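PDB 1Y9Z: alkaline serine protease from Pseudoalteromonas sp., which probably hydrolyses peptide bonds in proteins by a serine mechanism, as a cold-adapted subtilisin relative carrying an inserted beta barrel domain. Local coordinates for residues 9-14 against 376-381; 109-114 against 140-145; 320-325 against 331-336. One frame throughout, in Å; residues are numbered along the deposited sequence.

Interaction 1: 9-14 against 376-381; sequences TFVGAT and SGVATL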
ATOM      1  N   THR A   9      10.252  -0.383  -5.929  1.00 13.31           N
ATOM      2  CA  THR A   9      11.127  -0.990  -6.920  1.00 15.24           C
ATOM      3  C   THR A   9      10.357  -1.485  -8.142  1.00 16.13           C
ATOM      4  O   THR A   9      10.819  -1.331  -9.274  1.00 17.51           O
ATOM      5  CB  THR A   9      11.913  -2.170  -6.315  1.00 14.76           C
ATOM      6  OG1 THR A   9      12.658  -1.714  -5.180  1.00 17.58           O
ATOM      7  CG2 THR A   9      12.878  -2.750  -7.341  1.00 17.41           C
ATOM      8  N   PHE A  10       9.179  -2.062  -7.916  1.00 16.04           N
ATOM      9  CA  PHE A  10       8.368  -2.593  -9.010  1.00 16.91           C
ATOM     10  C   PHE A  10       7.875  -1.578 -10.037  1.00 17.72           C
ATOM     11  O   PHE A  10       7.832  -1.877 -11.231  1.00 20.06           O
ATOM     12  CB  PHE A  10       7.163  -3.367  -8.464  1.00 17.32           C
ATOM     13  CG  PHE A  10       7.480  -4.774  -8.033  1.00 18.25           C
ATOM     14  CD1 PHE A  10       6.544  -5.788  -8.213  1.00 19.91           C
ATOM     15  CD2 PHE A  10       8.696  -5.086  -7.433  1.00 18.32           C
ATOM     16  CE1 PHE A  10       6.811  -7.089  -7.803  1.00 19.97           C
ATOM     17  CE2 PHE A  10       8.973  -6.386  -7.017  1.00 19.12           C
ATOM     18  CZ  PHE A  10       8.028  -7.390  -7.203  1.00 20.24           C
ATOM     19  N   VAL A  11       7.500  -0.385  -9.586  1.00 15.84           N
ATOM     20  CA  VAL A  11       6.999   0.635 -10.500  1.00 16.17           C
ATOM     21  C   VAL A  11       8.124   1.333 -11.254  1.00 18.93           C
ATOM     22  O   VAL A  11       7.874   2.120 -12.166  1.00 19.69           O
ATOM     23  CB  VAL A  11       6.153   1.695  -9.753  1.00 13.29           C
ATOM     24  CG1 VAL A  11       4.985   1.019  -9.048  1.00 13.64           C
ATOM     25  CG2 VAL A  11       7.021   2.458  -8.758  1.00 13.15           C
ATOM     26  N   GLY A  12       9.362   1.038 -10.865  1.00 21.02           N
ATOM     27  CA  GLY A  12      10.512   1.634 -11.520  1.00 23.89           C
ATOM     28  C   GLY A  12      10.699   3.110 -11.237  1.00 25.11           C
ATOM     29  O   GLY A  12      10.901   3.903 -12.157  1.00 28.51           O
ATOM     30  N   ALA A  13      10.640   3.488  -9.965  1.00 25.99           N
ATOM     31  CA  ALA A  13      10.810   4.884  -9.579  1.00 26.56           C
ATOM     32  C   ALA A  13      12.196   5.118  -8.984  1.00 26.74           C
ATOM     33  O   ALA A  13      12.703   6.240  -8.982  1.00 26.45           O
ATOM     34  CB  ALA A  13       9.737   5.281  -8.573  1.00 28.06           C
ATOM     35  N   THR A  14      12.807   4.049  -8.485  1.00 25.74           N
ATOM     36  CA  THR A  14      14.128   4.134  -7.876  1.00 25.15           C
ATOM     37  C   THR A  14      15.236   4.386  -8.894  1.00 24.49           C
ATOM     38  O   THR A  14      16.311   4.866  -8.537  1.00 23.74           O
ATOM     39  CB  THR A  14      14.460   2.847  -7.097  1.00 24.88           C
ATOM     40  OG1 THR A  14      14.473   1.730  -7.995  1.00 26.46           O
ATOM     41  CG2 THR A  14      13.426   2.603  -6.008  1.00 26.13           C
ATOM     42  N   SER A 376      -0.053   7.857  -8.719  1.00  8.87           N
ATOM     43  CA  SER A 376      -0.008   9.313  -8.772  1.00  8.91           C
ATOM     44  C   SER A 376       1.404   9.829  -8.504  1.00  8.98           C
ATOM     45  O   SER A 376       1.808  10.853  -9.052  1.00  8.47           O
ATOM     46  CB  SER A 376      -1.006   9.925  -7.778  1.00 10.45           C
ATOM     47  OG  SER A 376      -0.737   9.529  -6.447  1.00  9.33           O
ATOM     48  N   GLY A 377       2.155   9.114  -7.671  1.00  8.67           N
ATOM     49  CA  GLY A 377       3.523   9.516  -7.389  1.00  9.49           C
ATOM     50  C   GLY A 377       4.345   9.377  -8.659  1.00  9.90           C
ATOM     51  O   GLY A 377       5.091  10.285  -9.028  1.00  9.51           O
ATOM     52  N   VAL A 378       4.202   8.240  -9.334  1.00  9.09           N
ATOM     53  CA  VAL A 378       4.930   7.998 -10.575  1.00  9.88           C
ATOM     54  C   VAL A 378       4.474   8.963 -11.664  1.00  9.69           C
ATOM     55  O   VAL A 378       5.285   9.444 -12.451  1.00 10.58           O
ATOM     56  CB  VAL A 378       4.738   6.543 -11.068  1.00  9.78           C
ATOM     57  CG1 VAL A 378       5.200   6.410 -12.516  1.00 11.09           C
ATOM     58  CG2 VAL A 378       5.531   5.593 -10.185  1.00 11.87           C
ATOM     59  N   ALA A 379       3.177   9.249 -11.712  1.00  9.67           N
ATOM     60  CA  ALA A 379       2.650  10.167 -12.715  1.00  9.25           C
ATOM     61  C   ALA A 379       3.323  11.526 -12.568  1.00  9.68           C
ATOM     62  O   ALA A 379       3.729  12.145 -13.552  1.00 10.03           O
ATOM     63  CB  ALA A 379       1.136  10.311 -12.557  1.00  9.38           C
ATOM     64  N   THR A 380       3.443  11.982 -11.328  1.00 10.34           N
ATOM     65  CA  THR A 380       4.065  13.267 -11.039  1.00  9.74           C
ATOM     66  C   THR A 380       5.546  13.241 -11.421  1.00 10.74           C
ATOM     67  O   THR A 380       6.055  14.179 -12.039  1.00  9.98           O
ATOM     68  CB  THR A 380       3.921  13.614  -9.539  1.00 10.90           C
ATOM     69  OG1 THR A 380       2.533  13.583  -9.175  1.00  9.88           O
ATOM     70  CG2 THR A 380       4.473  14.999  -9.252  1.00 10.13           C
ATOM     71  N   LEU A 381       6.227  12.159 -11.055  1.00  9.45           N
ATOM     72  CA  LEU A 381       7.647  11.998 -11.358  1.00 11.10           C
ATOM     73  C   LEU A 381       7.904  12.030 -12.864  1.00 12.01           C
ATOM     74  O   LEU A 381       8.772  12.761 -13.343  1.00 12.71           O
ATOM     75  CB  LEU A 381       8.159  10.680 -10.773  1.00 11.93           C
ATOM     76  CG  LEU A 381       9.595  10.264 -11.112  1.00 11.09           C
ATOM     77  CD1 LEU A 381      10.585  11.334 -10.662  1.00 12.62           C
ATOM     78  CD2 LEU A 381       9.895   8.936 -10.432  1.00 12.76           C
TER
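V11 and V378 meet through one methyl each, CG2 of V11 lying 3.8 Å from CG2 of V378, and the two branched side chains cross obliquely. The same methyl of V378 also lies 4.0 Å from CB of V11, so it rests on the flank of that valine as well as against its CG2. The V11 methyl that does the touching sits between its own backbone N and carbonyl carbon (chi1 -58°), which aims it across at the helix 368-385. On the other side, CG1 of V378 is anti to the backbone N (chi1 166°), and this leaves CG2 to make the contact.

The second meeting is a simpler one: L381 brings CD2 to within 4.1 Å of A13 CB, one branch of the leucine against a single methyl. V378 and L381 are three residues apart, hence on one face of the helix, while V11 and A13 flank G12, whose positive phi closes a Schellman motif at the end of helix 6-10. With the chain turned there, the CB atoms of V11 and A13 both point toward helix 368-385. Farther round the helix, S376 O accepts from T380 N and from T380 OG1 at 2.8 Å, the two donors arriving from opposite faces of the carbonyl plane.

I419 touches both V11 and V378, and V11 bonds to A421 through the backbone; S376 and T380 pack on I26 of strand 25-30. The N-terminal stretch thus lies on one flank of a helix that beds on the central sheet. This is the buried helix of the subtilisin fold, whose start carries T368 and S369 of the pocket holding phenylmethanesulfonic acid.

Interaction 2: 109-114 against 140-145; sequences SLVAAI and RNALNT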
ATOM      1  N   SER A 109     -17.901  19.773  -0.064  1.00 12.47           N
ATOM      2  CA  SER A 109     -17.844  18.608  -0.941  1.00 11.62           C
ATOM      3  C   SER A 109     -16.458  18.204  -1.431  1.00 11.75           C
ATOM      4  O   SER A 109     -15.472  18.912  -1.226  1.00 12.10           O
ATOM      5  CB  SER A 109     -18.702  18.879  -2.168  1.00 11.90           C
ATOM      6  OG  SER A 109     -18.119  19.927  -2.926  1.00 13.22           O
ATOM      7  N   LEU A 110     -16.407  17.056  -2.104  1.00 11.28           N
ATOM      8  CA  LEU A 110     -15.165  16.562  -2.681  1.00 10.18           C
ATOM      9  C   LEU A 110     -14.779  17.538  -3.787  1.00 11.10           C
ATOM     10  O   LEU A 110     -13.604  17.850  -3.974  1.00 11.26           O
ATOM     11  CB  LEU A 110     -15.363  15.160  -3.269  1.00 10.84           C
ATOM     12  CG  LEU A 110     -14.179  14.564  -4.038  1.00 11.20           C
ATOM     13  CD1 LEU A 110     -12.969  14.441  -3.124  1.00 11.67           C
ATOM     14  CD2 LEU A 110     -14.569  13.203  -4.589  1.00 13.10           C
ATOM     15  N   VAL A 111     -15.777  18.023  -4.521  1.00 11.37           N
ATOM     16  CA  VAL A 111     -15.523  18.980  -5.587  1.00 11.65           C
ATOM     17  C   VAL A 111     -14.825  20.203  -4.998  1.00 10.87           C
ATOM     18  O   VAL A 111     -13.882  20.731  -5.587  1.00 10.96           O
ATOM     19  CB  VAL A 111     -16.839  19.409  -6.285  1.00 11.94           C
ATOM     20  CG1 VAL A 111     -16.613  20.656  -7.130  1.00 14.51           C
ATOM     21  CG2 VAL A 111     -17.342  18.272  -7.171  1.00 13.51           C
ATOM     22  N   ALA A 112     -15.278  20.642  -3.825  1.00 11.34           N
ATOM     23  CA  ALA A 112     -14.674  21.799  -3.172  1.00 11.17           C
ATOM     24  C   ALA A 112     -13.227  21.504  -2.778  1.00  9.97           C
ATOM     25  O   ALA A 112     -12.365  22.380  -2.865  1.00 11.55           O
ATOM     26  CB  ALA A 112     -15.485  22.194  -1.944  1.00 12.07           C
ATOM     27  N   ALA A 113     -12.969  20.272  -2.343  1.00 10.05           N
ATOM     28  CA  ALA A 113     -11.621  19.867  -1.953  1.00  9.52           C
ATOM     29  C   ALA A 113     -10.708  19.910  -3.173  1.00 10.24           C
ATOM     30  O   ALA A 113      -9.571  20.376  -3.093  1.00 10.72           O
ATOM     31  CB  ALA A 113     -11.644  18.462  -1.358  1.00  9.32           C
ATOM     32  N   ILE A 114     -11.203  19.415  -4.302  1.00 10.11           N
ATOM     33  CA  ILE A 114     -10.418  19.429  -5.526  1.00  9.67           C
ATOM     34  C   ILE A 114     -10.185  20.882  -5.949  1.00 10.63           C
ATOM     35  O   ILE A 114      -9.080  21.242  -6.349  1.00 10.85           O
ATOM     36  CB  ILE A 114     -11.133  18.646  -6.649  1.00  9.63           C
ATOM     37  CG1 ILE A 114     -11.270  17.178  -6.238  1.00  9.78           C
ATOM     38  CG2 ILE A 114     -10.348  18.758  -7.949  1.00 10.93           C
ATOM     39  CD1 ILE A 114     -12.114  16.344  -7.192  1.00 11.85           C
ATOM     40  N   ARG A 140     -19.530  14.853 -11.964  1.00 10.96           N
ATOM     41  CA  ARG A 140     -18.913  14.358 -13.193  1.00 11.33           C
ATOM     42  C   ARG A 140     -18.428  15.540 -14.034  1.00 11.14           C
ATOM     43  O   ARG A 140     -17.308  15.537 -14.543  1.00 12.34           O
ATOM     44  CB  ARG A 140     -19.918  13.533 -14.010  1.00 12.92           C
ATOM     45  CG  ARG A 140     -19.308  12.859 -15.240  1.00 15.82           C
ATOM     46  CD  ARG A 140     -20.368  12.263 -16.163  1.00 18.86           C
ATOM     47  NE  ARG A 140     -21.140  11.186 -15.541  1.00 23.69           N
ATOM     48  CZ  ARG A 140     -20.659   9.980 -15.248  1.00 25.54           C
ATOM     49  NH1 ARG A 140     -19.397   9.678 -15.516  1.00 27.78           N
ATOM     50  NH2 ARG A 140     -21.445   9.070 -14.689  1.00 27.13           N
ATOM     51  N   ASN A 141     -19.276  16.555 -14.164  1.00 11.61           N
ATOM     52  CA  ASN A 141     -18.950  17.744 -14.946  1.00 12.18           C
ATOM     53  C   ASN A 141     -17.807  18.559 -14.341  1.00 12.12           C
ATOM     54  O   ASN A 141     -16.907  19.003 -15.059  1.00 12.09           O
ATOM     55  CB  ASN A 141     -20.191  18.634 -15.088  1.00 13.13           C
ATOM     56  CG  ASN A 141     -21.221  18.060 -16.045  1.00 15.77           C
ATOM     57  OD1 ASN A 141     -22.358  18.529 -16.101  1.00 18.21           O
ATOM     58  ND2 ASN A 141     -20.826  17.052 -16.812  1.00 16.74           N
ATOM     59  N   ALA A 142     -17.843  18.755 -13.028  1.00 11.13           N
ATOM     60  CA  ALA A 142     -16.805  19.528 -12.352  1.00 10.49           C
ATOM     61  C   ALA A 142     -15.431  18.893 -12.525  1.00 11.37           C
ATOM     62  O   ALA A 142     -14.451  19.588 -12.799  1.00 11.92           O
ATOM     63  CB  ALA A 142     -17.132  19.666 -10.873  1.00 11.10           C
ATOM     64  N   LEU A 143     -15.357  17.575 -12.368  1.00 10.83           N
ATOM     65  CA  LEU A 143     -14.082  16.884 -12.512  1.00 10.10           C
ATOM     66  C   LEU A 143     -13.614  16.854 -13.963  1.00 11.01           C
ATOM     67  O   LEU A 143     -12.419  16.964 -14.235  1.00 11.94           O
ATOM     68  CB  LEU A 143     -14.168  15.463 -11.941  1.00  9.73           C
ATOM     69  CG  LEU A 143     -13.888  15.370 -10.430  1.00 10.24           C
ATOM     70  CD1 LEU A 143     -14.838  16.274  -9.651  1.00  9.74           C
ATOM     71  CD2 LEU A 143     -14.023  13.926  -9.968  1.00 11.49           C
ATOM     72  N   ASN A 144     -14.548  16.722 -14.899  1.00 11.88           N
ATOM     73  CA  ASN A 144     -14.184  16.702 -16.310  1.00 12.22           C
ATOM     74  C   ASN A 144     -13.586  18.061 -16.681  1.00 11.76           C
ATOM     75  O   ASN A 144     -12.655  18.144 -17.481  1.00 12.55           O
ATOM     76  CB  ASN A 144     -15.413  16.435 -17.183  1.00 13.65           C
ATOM     77  CG  ASN A 144     -15.044  16.065 -18.610  1.00 17.86           C
ATOM     78  OD1 ASN A 144     -15.850  16.215 -19.528  1.00 23.71           O
ATOM     79  ND2 ASN A 144     -13.828  15.564 -18.800  1.00 19.09           N
ATOM     80  N   THR A 145     -14.129  19.125 -16.095  1.00 11.57           N
ATOM     81  CA  THR A 145     -13.638  20.472 -16.362  1.00 12.87           C
ATOM     82  C   THR A 145     -12.194  20.599 -15.887  1.00 12.98           C
ATOM     83  O   THR A 145     -11.341  21.114 -16.609  1.00 12.75           O
ATOM     84  CB  THR A 145     -14.517  21.528 -15.658  1.00 13.95           C
ATOM     85  OG1 THR A 145     -15.834  21.503 -16.226  1.00 15.73           O
ATOM     86  CG2 THR A 145     -13.925  22.923 -15.830  1.00 14.95           C
TER
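V111, I114, A142 and L143 make this contact without any flat group: no ring, amide or guanidinium takes part, and only aliphatic carbons meet. A142 CB rests against both branches of V111, nearly equidistant, 3.9 Å from CG1 and 4.0 Å from CG2. With CG1 anti to its backbone N (chi1 165°), V111 presents both methyls to this alanine. Deeper in, CD1 of I114 comes end-on to the fork of L143, 3.7 Å from CD1 of the leucine and slightly farther from its CG; the two chains cross at about a right angle. The same L143 CD1 also brushes V111 CG2 at 4.1 Å, linking the two pairs.

The axes of the short segments 110-114 and 140-145 run nearly parallel, 13° apart, with a closest approach of 10.4 Å. S109 is the N-cap of its helix, OG accepting from A112 N at 3.1 Å. I114 also rests on I29 of the central sheet, and L143 on P168 and S173.

Since every touch is between apolar groups, the attraction between these two segments is dispersion and the burial of aliphatic surface, with no directional bond.

Interaction 3: 320-325 against 331-336; sequences PFLVDA and VPSVSV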
ATOM      1  N   PRO A 320      -2.580 -10.955   5.361  1.00 12.17           N
ATOM      2  CA  PRO A 320      -3.954 -11.388   5.622  1.00 13.24           C
ATOM      3  C   PRO A 320      -4.455 -11.203   7.042  1.00 14.11           C
ATOM      4  O   PRO A 320      -3.680 -10.963   7.967  1.00 13.98           O
ATOM      5  CB  PRO A 320      -3.912 -12.856   5.240  1.00 12.81           C
ATOM      6  CG  PRO A 320      -2.578 -13.268   5.789  1.00 14.10           C
ATOM      7  CD  PRO A 320      -1.659 -12.108   5.385  1.00 12.83           C
ATOM      8  N   PHE A 321      -5.768 -11.318   7.205  1.00 14.99           N
ATOM      9  CA  PHE A 321      -6.369 -11.218   8.521  1.00 16.21           C
ATOM     10  C   PHE A 321      -6.188 -12.569   9.196  1.00 17.19           C
ATOM     11  O   PHE A 321      -6.533 -13.606   8.624  1.00 17.33           O
ATOM     12  CB  PHE A 321      -7.869 -10.917   8.429  1.00 16.51           C
ATOM     13  CG  PHE A 321      -8.187  -9.515   8.009  1.00 18.32           C
ATOM     14  CD1 PHE A 321      -8.569  -9.234   6.703  1.00 19.23           C
ATOM     15  CD2 PHE A 321      -8.111  -8.471   8.925  1.00 19.33           C
ATOM     16  CE1 PHE A 321      -8.874  -7.931   6.313  1.00 19.15           C
ATOM     17  CE2 PHE A 321      -8.412  -7.163   8.547  1.00 20.52           C
ATOM     18  CZ  PHE A 321      -8.794  -6.894   7.238  1.00 20.07           C
ATOM     19  N   LEU A 322      -5.619 -12.562  10.395  1.00 16.53           N
ATOM     20  CA  LEU A 322      -5.446 -13.795  11.147  1.00 16.10           C
ATOM     21  C   LEU A 322      -6.655 -13.868  12.063  1.00 16.54           C
ATOM     22  O   LEU A 322      -6.632 -13.357  13.186  1.00 16.85           O
ATOM     23  CB  LEU A 322      -4.157 -13.766  11.976  1.00 15.10           C
ATOM     24  CG  LEU A 322      -3.961 -14.947  12.940  1.00 13.85           C
ATOM     25  CD1 LEU A 322      -3.988 -16.265  12.179  1.00 15.04           C
ATOM     26  CD2 LEU A 322      -2.642 -14.785  13.680  1.00 14.82           C
ATOM     27  N   VAL A 323      -7.729 -14.468  11.561  1.00 18.09           N
ATOM     28  CA  VAL A 323      -8.957 -14.607  12.332  1.00 17.95           C
ATOM     29  C   VAL A 323      -8.751 -15.736  13.336  1.00 19.16           C
ATOM     30  O   VAL A 323      -8.696 -16.908  12.968  1.00 19.47           O
ATOM     31  CB  VAL A 323     -10.152 -14.924  11.411  1.00 18.06           C
ATOM     32  CG1 VAL A 323     -11.435 -14.983  12.221  1.00 18.24           C
ATOM     33  CG2 VAL A 323     -10.262 -13.860  10.331  1.00 19.68           C
ATOM     34  N   ASP A 324      -8.628 -15.360  14.605  1.00 20.20           N
ATOM     35  CA  ASP A 324      -8.385 -16.301  15.694  1.00 21.26           C
ATOM     36  C   ASP A 324      -9.618 -16.411  16.592  1.00 22.41           C
ATOM     37  O   ASP A 324      -9.694 -15.777  17.645  1.00 21.80           O
ATOM     38  CB  ASP A 324      -7.179 -15.805  16.497  1.00 21.18           C
ATOM     39  CG  ASP A 324      -6.577 -16.872  17.386  1.00 21.18           C
ATOM     40  OD1 ASP A 324      -5.583 -16.557  18.072  1.00 21.50           O
ATOM     41  OD2 ASP A 324      -7.078 -18.014  17.402  1.00 21.62           O
ATOM     42  N   ALA A 325     -10.577 -17.229  16.169  1.00 23.28           N
ATOM     43  CA  ALA A 325     -11.826 -17.422  16.900  1.00 24.63           C
ATOM     44  C   ALA A 325     -11.667 -17.794  18.373  1.00 25.55           C
ATOM     45  O   ALA A 325     -12.363 -17.249  19.229  1.00 25.90           O
ATOM     46  CB  ALA A 325     -12.676 -18.474  16.194  1.00 24.75           C
ATOM     47  N   VAL A 331       1.302 -16.277  20.688  1.00 18.05           N
ATOM     48  CA  VAL A 331       2.731 -16.105  20.452  1.00 17.16           C
ATOM     49  C   VAL A 331       2.922 -15.227  19.218  1.00 16.98           C
ATOM     50  O   VAL A 331       1.997 -15.062  18.419  1.00 16.56           O
ATOM     51  CB  VAL A 331       3.428 -17.461  20.203  1.00 17.46           C
ATOM     52  CG1 VAL A 331       3.205 -18.387  21.388  1.00 18.10           C
ATOM     53  CG2 VAL A 331       2.901 -18.094  18.923  1.00 18.00           C
ATOM     54  N   PRO A 332       4.119 -14.643  19.050  1.00 15.52           N
ATOM     55  CA  PRO A 332       4.338 -13.796  17.874  1.00 15.04           C
ATOM     56  C   PRO A 332       4.384 -14.609  16.584  1.00 14.67           C
ATOM     57  O   PRO A 332       5.108 -15.600  16.485  1.00 14.97           O
ATOM     58  CB  PRO A 332       5.666 -13.105  18.188  1.00 16.15           C
ATOM     59  CG  PRO A 332       6.380 -14.116  19.038  1.00 17.14           C
ATOM     60  CD  PRO A 332       5.287 -14.617  19.948  1.00 16.04           C
ATOM     61  N   SER A 333       3.591 -14.192  15.603  1.00 13.92           N
ATOM     62  CA  SER A 333       3.552 -14.869  14.315  1.00 13.43           C
ATOM     63  C   SER A 333       3.639 -13.831  13.199  1.00 12.52           C
ATOM     64  O   SER A 333       3.104 -12.726  13.322  1.00 12.96           O
ATOM     65  CB  SER A 333       2.272 -15.707  14.192  1.00 13.80           C
ATOM     66  OG  SER A 333       1.106 -14.925  14.372  1.00 14.31           O
ATOM     67  N   VAL A 334       4.327 -14.189  12.120  1.00 12.29           N
ATOM     68  CA  VAL A 334       4.517 -13.282  10.994  1.00 12.43           C
ATOM     69  C   VAL A 334       4.267 -13.952   9.647  1.00 12.87           C
ATOM     70  O   VAL A 334       4.135 -15.174   9.560  1.00 13.35           O
ATOM     71  CB  VAL A 334       5.955 -12.713  10.990  1.00 12.86           C
ATOM     72  CG1 VAL A 334       6.243 -12.016  12.312  1.00 13.39           C
ATOM     73  CG2 VAL A 334       6.962 -13.833  10.749  1.00 15.16           C
ATOM     74  N   SER A 335       4.216 -13.133   8.600  1.00 12.88           N
ATOM     75  CA  SER A 335       3.988 -13.607   7.240  1.00 12.93           C
ATOM     76  C   SER A 335       5.094 -13.115   6.307  1.00 12.41           C
ATOM     77  O   SER A 335       5.472 -11.946   6.349  1.00 12.50           O
ATOM     78  CB  SER A 335       2.630 -13.103   6.738  1.00 13.45           C
ATOM     79  OG  SER A 335       2.462 -13.352   5.351  1.00 14.31           O
ATOM     80  N   VAL A 336       5.614 -14.012   5.472  1.00 12.59           N
ATOM     81  CA  VAL A 336       6.660 -13.669   4.511  1.00 12.80           C
ATOM     82  C   VAL A 336       6.294 -14.272   3.155  1.00 13.20           C
ATOM     83  O   VAL A 336       5.477 -15.194   3.088  1.00 13.49           O
ATOM     84  CB  VAL A 336       8.050 -14.215   4.945  1.00 12.17           C
ATOM     85  CG1 VAL A 336       8.465 -13.602   6.278  1.00 12.40           C
ATOM     86  CG2 VAL A 336       8.010 -15.731   5.046  1.00 13.61           C
TER
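L322 and S333 make the closer of two van der Waals contacts: CD2 of the leucine lies 3.8 Å from OG of the serine. The leucine extends with CG anti to the backbone N (chi1 173°), carrying one branch across to S333, whose OG is swung between its own backbone N and carbonyl carbon (chi1 57°). A looser touch lies near the other end, where the ring carbon CD of P320 is 4.3 Å from OG of S335. Each is a carbon beside a hydroxyl oxygen.

Backbone pairing is indirect. The CA atoms of L322 and S333 are 9.6 Å apart, too far for neighbouring strands, because strand 232-240 runs between them. It pairs parallel with 321-323, where L322 bonds to N235 and L237, and antiparallel with 333-336, where S333 bonds to H234; H234 also touches the side chains of both L322 and S333.

The polar bonds lie around the contact. S335 OG is bonded to R281 NH2 and Q318 O, while D324 forms a salt bridge with R236 and takes backbone N-H groups of D328 and I329 in the turn that leads to the second strand.

What follows is a division of labour: the facing side chains supply only loose van der Waals contact between carbon and hydroxyl oxygen, and the strands are probably placed mainly by backbone bonds to 232-240, and for 333-336 also to 305-309, with D324 and S335 tied by polar partners.

In the fold
Interactions 1 and 2 belong to the subtilisin-like alpha/beta domain, interaction 3 to the inserted beta barrel. Helix 368-385 of interaction 1 and helix 110-119 of interaction 2 both pack on strand 25-30 of the eight-stranded sheet, through I26 and I29 respectively; the centres of these contacts are about 26 Å apart. Interaction 3 lies on the other side of the chain's centre, its own centre about 31 Å from that of interaction 1 and about 41 Å from that of interaction 2. Along the chain, 2 and then 3 fall within the loop closed by interaction 1. The chain therefore builds the sheet, leaves to form the barrel, and returns to supply the helix that meets its N-terminal region.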